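Local coordinates for protein possible prolidase (PDB 2P9B) that is a putative prolidase of the amidohydrolase family and probably hydrolyses carbon-nitrogen bonds, at residues T20-T23 with T29-R32; T131-G136 with G240-A245; T189-N194 with C233-Q238; E373-A378 with N409-L414. All coordinates share one frame; numbering follows the deposited sequence.

Interactions 1 and 4 adjoin, since the hairpin of interaction 1 packs on the loop of interaction 4. Interactions 2 and 3 also adjoin: helix 226-238 leads into strand 243-247 and packs on it. Interactions 1 and 2 both reach the same mixed sheet without touching each other. Interactions 1 and 3 lie on opposite sides of the chain's centre, with centres about 41 Å apart. Interaction 2 is deepest and polar, built on an arginine and a water. Interaction 1 is partly buried and relies on backbone hydrogen bonds. Interactions 3 and 4 are small buried apolar packings, both involving helices, with charged groups beside interaction 3.

Interaction 1 of 4, residues T20-T23 with T29-R32; sequences TIVT and TILR
Thr29 meets Thr23 at the turn end of a beta hairpin made by strands 19-22 and 30-32. Its carbonyl O takes the backbone N of Thr23 at 3.2 Å. Thr23 OG1 sits between its own backbone N and carbonyl carbon (chi1 67°), which sets it 3.1 Å from the same Thr29 O. This hydroxyl is also bonded to Asp25 N in the turn. Asp25 OD2 in turn bonds Thr29 OG1. With a valine in place of Thr23, Asp25 N would probably be left without its hydroxyl partner and the turn less firmly tied. Ile30 faces Val22 in a non-hydrogen-bonded pair, and Ile30 CG2 rests 4.3 Å from Val22 CG2. Both side chains pack on Leu411. Leu31 forms the hydrogen-bonded pair with Ile21. Leu31 N reaches Ile21 O at 2.8 Å, and Ile21 N reaches Leu31 O at 2.7 Å. On the other face of the sheet, Leu31 CD1 comes 4.0 Å from Thr23 CG2, with the two side chains about at right angles. Arg32 points away from the partner strand. One face of its guanidinium carries Ile30 CD1, set toward the rim of the group.

Interaction 2 of 4, residues T131-G136 with G240-A245; sequences TIRTLG and GVIVGA
The extended backbones at Arg133 and Gly244 make no direct hydrogen bond to each other, and the long side chain of Arg133 bridges them. Its CG stands anti to the backbone N (chi1 170°), and the chain then bends at chi3 (59°). This brings NH1 to the second segment. Arg133 NH1 lies 4.2 Å from Gly244 CA and 4.0 Å from Ile242 CD1, and both approach the guanidinium at a slant. A water completes the bridge. It accepts from Arg133 NH1 at 2.9 Å and donates to Ile242 O at 2.8 Å. Gly244 fits closely here, because a CB on it would come tight against NH1. The contact is buried and joins strands 129-134 and 243-247, consistent with the inside of the TIM-barrel fold of the amidohydrolases. Strand 158-160 contributes Leu160, which touches both Arg133 and Ile242. Leu135 CD1 lies over one face of the guanidinium, toward its rim. All three nitrogens have further partners: NE bonds Ala76 O, NH1 bonds Thr263 OG1, and NH2 forms a salt bridge with Glu265 OE2. These bonds probably fix the rotation of the group. The arginine side chain lies close to His77, His79 and Asp345, which may together form a metal site, unoccupied here.

Interaction 3 of 4, residues T189-N194 with C233-Q238; sequences TAVAQN and CDEAHQ
Two neighbouring helices, 184-196 and 226-238, pack here through Val191, Glu235 and Ala236. The backbones come close, with Val191 CA 7.0 Å from Ala236 CA. Val191 directs one methyl at each of the two partners. Its CG1 sits between its own backbone N and carbonyl carbon (chi1 64°) and presses against the aliphatic part of Glu235. Val191 CG1 is 3.4 Å from Glu235 CG and 3.5 Å from Glu235 CB, a close fit for carbon atoms. Val191 CG2 meets Ala236 CB at 4.4 Å, a looser touch. Met166 of strand 166-167 also packs on Val191. Glu235 bends at chi2 (60°), and its carboxylate forms a salt bridge through OE1 with Arg188 NH1, a nitrogen that pairs with Asp234 OD2 as well. Arg188 belongs to helix 184-196, and thus a charged link between the helices accompanies the apolar one. The small side chain of Ala236 is shared: it touches Val191 and also Val243 of the strand that follows its helix. Helices that pack side by side, with one of them also laid on a strand of the parallel sheet, are typical of the outer layer of a TIM barrel, the fold to which this family belongs.

Interaction 4 of 4, residues E373-A378 with N409-L414; sequences EALHAA and NPLDDL
The Pro410 ring, puckered C-gamma endo, meets Leu375 CD1 with its CG, 4.0 Å away. The flat group beside it is the Asn409 amide, which bonds to the loop backbone. Asn409 OD1 accepts Leu411 N at 2.8 Å, with the donor 39° out of the carbonyl plane. This is an Asx turn, which probably steadies the chain turn at Pro410. Leu375, on helix 371-385, carries the helix side of the contact. Its CG stands anti to the carbonyl carbon (chi1 -72°). From there CD1 goes to Pro410 and Leu411, while CG and CD2 meet Leu414. Leu375 CD1 is 3.5 Å from Leu411 CD2 and 3.9 Å from Leu411 CG, a snug fit where the two side chains cross obliquely. Leu414 comes past in the opposite direction. Leu414 CD2 lies 4.1 Å from Leu375 CG and equally far from Leu375 CD2. No hydrogen bond joins the segments, and the packing is wholly apolar. Leu360 of helix 356-367, Met70 of strand 68-78 and Leu417 also touch Leu375. Replacing Leu375 by an alanine would probably open a gap between helix and loop, and Pro410, Leu411 and Leu414 would lose their common partner. Pro410 also packs on Ile68. The loop follows strand 403-406, which runs antiparallel to strand 68-78. The contact therefore ties a helix to a loop of the neighbouring mixed sheet, consistent with the amidohydrolase fold, in which a TIM barrel adjoins a small beta domain.

Interaction 1 of 4, residues T20-T23 with T29-R32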
# COMPACT_ATOMS: atom_id res chain seq x y z
N THR A 20 -19.96 14.53 -4.96
CA THR A 20 -20.40 13.80 -3.79
C THR A 20 -19.11 13.27 -3.19
O THR A 20 -18.37 12.53 -3.84
CB THR A 20 -21.29 12.59 -4.15
OG1 THR A 20 -22.51 13.06 -4.74
CG2 THR A 20 -21.61 11.78 -2.91
N ILE A 21 -18.82 13.67 -1.96
CA ILE A 21 -17.60 13.23 -1.30
C ILE A 21 -17.77 11.96 -0.48
O ILE A 21 -18.64 11.88 0.38
CB ILE A 21 -17.03 14.32 -0.35
CG1 ILE A 21 -16.67 15.58 -1.14
CG2 ILE A 21 -15.81 13.77 0.40
CD1 ILE A 21 -16.01 16.66 -0.29
N VAL A 22 -16.95 10.96 -0.78
CA VAL A 22 -16.93 9.73 -0.00
C VAL A 22 -15.69 10.01 0.85
O VAL A 22 -14.56 9.95 0.36
CB VAL A 22 -16.74 8.49 -0.90
CG1 VAL A 22 -16.46 7.27 -0.05
CG2 VAL A 22 -18.02 8.25 -1.71
N THR A 23 -15.91 10.33 2.11
CA THR A 23 -14.83 10.69 3.02
C THR A 23 -13.80 9.62 3.32
O THR A 23 -12.64 9.94 3.58
CB THR A 23 -15.38 11.19 4.37
OG1 THR A 23 -16.02 10.10 5.04
CG2 THR A 23 -16.38 12.31 4.15
N THR A 29 -19.16 7.81 5.80
CA THR A 29 -19.84 9.07 5.58
C THR A 29 -19.71 9.61 4.16
O THR A 29 -18.64 9.53 3.56
CB THR A 29 -19.29 10.16 6.53
OG1 THR A 29 -19.43 9.73 7.89
CG2 THR A 29 -20.05 11.47 6.33
N ILE A 30 -20.80 10.16 3.64
CA ILE A 30 -20.81 10.76 2.31
C ILE A 30 -21.39 12.17 2.42
O ILE A 30 -22.34 12.40 3.18
CB ILE A 30 -21.65 9.95 1.30
CG1 ILE A 30 -23.14 10.01 1.66
CG2 ILE A 30 -21.18 8.51 1.26
CD1 ILE A 30 -24.04 9.44 0.58
N LEU A 31 -20.83 13.10 1.67
CA LEU A 31 -21.30 14.48 1.70
C LEU A 31 -21.70 14.87 0.29
O LEU A 31 -20.90 14.74 -0.64
CB LEU A 31 -20.18 15.39 2.20
CG LEU A 31 -19.52 14.89 3.50
CD1 LEU A 31 -18.32 15.76 3.82
CD2 LEU A 31 -20.54 14.91 4.63
N ARG A 32 -22.92 15.36 0.13
CA ARG A 32 -23.43 15.72 -1.19
C ARG A 32 -23.23 17.17 -1.60
O ARG A 32 -23.13 18.06 -0.76
CB ARG A 32 -24.92 15.36 -1.26
CG ARG A 32 -25.19 13.91 -0.91
CD ARG A 32 -26.68 13.61 -0.88
NE ARG A 32 -26.94 12.24 -0.44
CZ ARG A 32 -26.68 11.77 0.77
NH1 ARG A 32 -26.14 12.56 1.70
NH2 ARG A 32 -26.95 10.51 1.07

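Interaction 2 of 4, residues T131-G136 with G240-A245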
# COMPACT_ATOMS: atom_id res chain seq x y z
N THR A 131 -0.26 7.47 -3.06
CA THR A 131 0.84 7.22 -2.15
C THR A 131 1.12 5.73 -2.21
O THR A 131 0.18 4.92 -2.21
CB THR A 131 0.51 7.60 -0.69
OG1 THR A 131 0.18 8.99 -0.61
CG2 THR A 131 1.72 7.33 0.22
N ILE A 132 2.39 5.36 -2.28
CA ILE A 132 2.77 3.96 -2.32
C ILE A 132 4.02 3.76 -1.48
O ILE A 132 4.76 4.70 -1.21
CB ILE A 132 3.12 3.46 -3.76
CG1 ILE A 132 4.34 4.20 -4.31
CG2 ILE A 132 1.92 3.65 -4.67
CD1 ILE A 132 4.82 3.67 -5.67
N ARG A 133 4.21 2.52 -1.03
CA ARG A 133 5.42 2.16 -0.30
C ARG A 133 5.96 0.97 -1.07
O ARG A 133 5.23 0.01 -1.32
CB ARG A 133 5.14 1.71 1.13
CG ARG A 133 6.40 1.11 1.79
CD ARG A 133 6.19 0.71 3.24
NE ARG A 133 5.13 -0.29 3.38
CZ ARG A 133 4.93 -1.01 4.48
NH1 ARG A 133 5.72 -0.86 5.53
NH2 ARG A 133 3.92 -1.87 4.53
N THR A 134 7.22 1.03 -1.48
CA THR A 134 7.80 -0.12 -2.15
C THR A 134 8.42 -0.96 -1.03
O THR A 134 8.86 -0.43 -0.01
CB THR A 134 8.90 0.27 -3.18
OG1 THR A 134 9.98 0.95 -2.52
CG2 THR A 134 8.31 1.15 -4.26
N LEU A 135 8.44 -2.28 -1.21
CA LEU A 135 9.02 -3.16 -0.22
C LEU A 135 9.95 -4.16 -0.90
O LEU A 135 9.71 -5.37 -0.88
CB LEU A 135 7.93 -3.91 0.56
CG LEU A 135 7.12 -3.00 1.49
CD1 LEU A 135 5.98 -3.78 2.13
CD2 LEU A 135 8.06 -2.41 2.54
N GLY A 136 11.00 -3.63 -1.52
CA GLY A 136 11.96 -4.48 -2.20
C GLY A 136 12.26 -3.94 -3.58
O GLY A 136 11.61 -4.31 -4.55
N GLY A 240 13.55 7.43 12.30
CA GLY A 240 12.12 7.57 12.07
C GLY A 240 11.60 6.84 10.85
O GLY A 240 10.58 7.22 10.28
N VAL A 241 12.30 5.78 10.46
CA VAL A 241 11.89 5.00 9.30
C VAL A 241 11.10 3.76 9.71
O VAL A 241 11.51 3.02 10.59
CB VAL A 241 13.13 4.59 8.48
CG1 VAL A 241 12.74 3.64 7.36
CG2 VAL A 241 13.78 5.84 7.89
N ILE A 242 9.95 3.54 9.07
CA ILE A 242 9.13 2.38 9.39
C ILE A 242 9.63 1.11 8.73
O ILE A 242 10.08 1.12 7.58
CB ILE A 242 7.64 2.58 9.00
CG1 ILE A 242 7.52 2.89 7.52
CG2 ILE A 242 7.03 3.70 9.84
CD1 ILE A 242 6.09 2.83 7.00
N VAL A 243 9.55 0.01 9.47
CA VAL A 243 10.01 -1.29 9.00
C VAL A 243 8.87 -2.27 8.77
O VAL A 243 7.96 -2.38 9.58
CB VAL A 243 10.98 -1.90 10.04
CG1 VAL A 243 11.45 -3.27 9.59
CG2 VAL A 243 12.16 -0.96 10.26
N GLY A 244 8.93 -2.97 7.64
CA GLY A 244 7.93 -3.96 7.31
C GLY A 244 8.63 -5.29 7.21
O GLY A 244 9.79 -5.38 6.80
N ALA A 245 7.93 -6.35 7.61
CA ALA A 245 8.52 -7.68 7.54
C ALA A 245 7.52 -8.60 6.88
O ALA A 245 6.34 -8.62 7.24
CB ALA A 245 8.85 -8.18 8.94
O HOH W 1 8.59 -0.20 5.61

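Interaction 3 of 4, residues T189-N194 with C233-Q238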
# COMPACT_ATOMS: atom_id res chain seq x y z
N THR A 189 24.54 -3.15 10.13
CA THR A 189 25.38 -2.53 9.11
C THR A 189 24.63 -2.45 7.79
O THR A 189 24.73 -1.47 7.06
CB THR A 189 26.69 -3.32 8.90
OG1 THR A 189 27.45 -3.31 10.12
CG2 THR A 189 27.52 -2.71 7.79
N ALA A 190 23.87 -3.50 7.48
CA ALA A 190 23.12 -3.54 6.25
C ALA A 190 22.04 -2.47 6.20
O ALA A 190 21.88 -1.78 5.19
CB ALA A 190 22.51 -4.92 6.06
N VAL A 191 21.29 -2.31 7.29
CA VAL A 191 20.24 -1.31 7.32
C VAL A 191 20.86 0.09 7.23
O VAL A 191 20.29 0.99 6.61
CB VAL A 191 19.37 -1.44 8.60
CG1 VAL A 191 20.20 -1.16 9.84
CG2 VAL A 191 18.19 -0.48 8.52
N ALA A 192 22.03 0.27 7.82
CA ALA A 192 22.70 1.57 7.78
C ALA A 192 23.03 1.94 6.34
O ALA A 192 22.96 3.11 5.95
CB ALA A 192 23.98 1.53 8.61
N GLN A 193 23.39 0.93 5.55
CA GLN A 193 23.72 1.15 4.14
C GLN A 193 22.49 1.68 3.42
O GLN A 193 22.59 2.60 2.60
CB GLN A 193 24.19 -0.16 3.49
CG GLN A 193 25.41 -0.77 4.18
CD GLN A 193 25.93 -2.02 3.49
OE1 GLN A 193 25.18 -2.97 3.25
NE2 GLN A 193 27.22 -2.03 3.18
N ASN A 194 21.33 1.10 3.71
CA ASN A 194 20.09 1.55 3.09
C ASN A 194 19.74 2.96 3.52
O ASN A 194 19.38 3.79 2.70
CB ASN A 194 18.94 0.61 3.43
CG ASN A 194 18.70 -0.43 2.35
OD1 ASN A 194 19.41 -0.47 1.35
ND2 ASN A 194 17.70 -1.28 2.56
N CYS A 233 15.42 -2.94 13.29
CA CYS A 233 14.38 -2.02 13.74
C CYS A 233 14.93 -0.88 14.59
O CYS A 233 14.52 0.26 14.45
CB CYS A 233 13.30 -2.77 14.51
SG CYS A 233 12.30 -3.82 13.45
N ASP A 234 15.86 -1.20 15.49
CA ASP A 234 16.45 -0.17 16.35
C ASP A 234 17.10 0.92 15.50
O ASP A 234 16.87 2.11 15.71
CB ASP A 234 17.49 -0.79 17.29
CG ASP A 234 18.17 0.25 18.17
OD1 ASP A 234 17.47 0.90 18.97
OD2 ASP A 234 19.41 0.41 18.05
N GLU A 235 17.90 0.49 14.54
CA GLU A 235 18.61 1.41 13.66
C GLU A 235 17.66 2.23 12.79
O GLU A 235 17.80 3.45 12.68
CB GLU A 235 19.58 0.62 12.77
CG GLU A 235 20.60 1.47 12.03
CD GLU A 235 21.49 2.27 12.96
OE1 GLU A 235 21.93 1.71 14.00
OE2 GLU A 235 21.77 3.44 12.66
N ALA A 236 16.69 1.58 12.16
CA ALA A 236 15.74 2.29 11.31
C ALA A 236 14.94 3.32 12.10
O ALA A 236 14.76 4.45 11.66
CB ALA A 236 14.80 1.30 10.65
N HIS A 237 14.47 2.92 13.28
CA HIS A 237 13.67 3.80 14.12
C HIS A 237 14.42 5.03 14.60
O HIS A 237 13.81 6.07 14.87
CB HIS A 237 13.11 3.01 15.29
CG HIS A 237 12.12 1.96 14.89
ND1 HIS A 237 11.68 0.97 15.74
CD2 HIS A 237 11.49 1.75 13.71
CE1 HIS A 237 10.82 0.19 15.10
NE2 HIS A 237 10.69 0.65 13.87
N GLN A 238 15.74 4.92 14.71
CA GLN A 238 16.55 6.05 15.14
C GLN A 238 16.39 7.17 14.12
O GLN A 238 16.53 8.35 14.46
CB GLN A 238 18.03 5.66 15.20
CG GLN A 238 18.43 4.93 16.47
CD GLN A 238 19.91 4.61 16.47
OE1 GLN A 238 20.74 5.44 16.09
NE2 GLN A 238 20.25 3.40 16.90

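Interaction 4 of 4, residues E373-A378 with N409-L414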
# COMPACT_ATOMS: atom_id res chain seq x y z
N GLU A 373 -15.39 0.16 5.54
CA GLU A 373 -14.17 -0.15 6.28
C GLU A 373 -13.00 -0.39 5.34
O GLU A 373 -11.86 -0.05 5.66
CB GLU A 373 -14.38 -1.37 7.17
CG GLU A 373 -15.47 -1.17 8.21
CD GLU A 373 -15.73 -2.41 9.02
OE1 GLU A 373 -15.69 -3.52 8.44
OE2 GLU A 373 -15.99 -2.29 10.24
N ALA A 374 -13.27 -0.98 4.18
CA ALA A 374 -12.22 -1.24 3.21
C ALA A 374 -11.71 0.08 2.63
O ALA A 374 -10.51 0.26 2.44
CB ALA A 374 -12.74 -2.15 2.10
N LEU A 375 -12.63 0.99 2.33
CA LEU A 375 -12.25 2.29 1.79
C LEU A 375 -11.45 3.07 2.84
O LEU A 375 -10.52 3.82 2.52
CB LEU A 375 -13.49 3.08 1.37
CG LEU A 375 -14.17 2.55 0.11
CD1 LEU A 375 -15.57 3.12 -0.01
CD2 LEU A 375 -13.32 2.91 -1.11
N HIS A 376 -11.82 2.88 4.10
CA HIS A 376 -11.16 3.54 5.22
C HIS A 376 -9.74 2.99 5.39
O HIS A 376 -8.80 3.73 5.70
CB HIS A 376 -11.98 3.32 6.49
CG HIS A 376 -11.40 3.95 7.72
ND1 HIS A 376 -11.21 5.31 7.83
CD2 HIS A 376 -11.03 3.42 8.90
CE1 HIS A 376 -10.73 5.59 9.03
NE2 HIS A 376 -10.61 4.45 9.70
N ALA A 377 -9.59 1.69 5.17
CA ALA A 377 -8.29 1.02 5.30
C ALA A 377 -7.34 1.46 4.19
O ALA A 377 -6.16 1.66 4.42
CB ALA A 377 -8.49 -0.50 5.24
N ALA A 378 -7.89 1.65 2.99
CA ALA A 378 -7.08 2.04 1.84
C ALA A 378 -6.65 3.50 1.87
O ALA A 378 -5.75 3.90 1.13
CB ALA A 378 -7.84 1.77 0.55
N ASN A 409 -20.45 5.54 -7.05
CA ASN A 409 -20.15 5.43 -5.62
C ASN A 409 -19.57 4.07 -5.26
O ASN A 409 -20.25 3.05 -5.36
CB ASN A 409 -21.43 5.67 -4.80
CG ASN A 409 -21.14 5.84 -3.33
OD1 ASN A 409 -20.12 5.38 -2.83
ND2 ASN A 409 -22.06 6.48 -2.62
N PRO A 410 -18.31 4.04 -4.81
CA PRO A 410 -17.66 2.78 -4.43
C PRO A 410 -18.27 2.09 -3.22
O PRO A 410 -18.03 0.92 -2.98
CB PRO A 410 -16.21 3.19 -4.21
CG PRO A 410 -16.35 4.58 -3.65
CD PRO A 410 -17.40 5.18 -4.58
N LEU A 411 -19.06 2.83 -2.44
CA LEU A 411 -19.71 2.25 -1.27
C LEU A 411 -20.81 1.29 -1.73
O LEU A 411 -21.16 0.35 -1.02
CB LEU A 411 -20.30 3.34 -0.38
CG LEU A 411 -19.28 4.11 0.47
CD1 LEU A 411 -19.90 5.35 1.08
CD2 LEU A 411 -18.74 3.18 1.54
N ASP A 412 -21.34 1.54 -2.92
CA ASP A 412 -22.40 0.70 -3.48
C ASP A 412 -21.82 -0.43 -4.31
O ASP A 412 -22.44 -1.49 -4.46
CB ASP A 412 -23.36 1.53 -4.33
CG ASP A 412 -24.07 2.60 -3.53
OD1 ASP A 412 -24.42 2.33 -2.36
OD2 ASP A 412 -24.28 3.71 -4.07
N ASP A 413 -20.63 -0.21 -4.86
CA ASP A 413 -19.94 -1.22 -5.68
C ASP A 413 -18.48 -0.81 -5.76
O ASP A 413 -18.13 0.17 -6.41
CB ASP A 413 -20.53 -1.26 -7.09
CG ASP A 413 -20.08 -2.49 -7.87
OD1 ASP A 413 -18.93 -2.93 -7.70
OD2 ASP A 413 -20.89 -3.01 -8.67
N LEU A 414 -17.61 -1.57 -5.09
CA LEU A 414 -16.19 -1.25 -5.09
C LEU A 414 -15.55 -1.27 -6.48
O LEU A 414 -14.48 -0.70 -6.66
CB LEU A 414 -15.44 -2.20 -4.16
CG LEU A 414 -15.71 -1.94 -2.67
CD1 LEU A 414 -15.18 -3.10 -1.83
CD2 LEU A 414 -15.05 -0.62 -2.26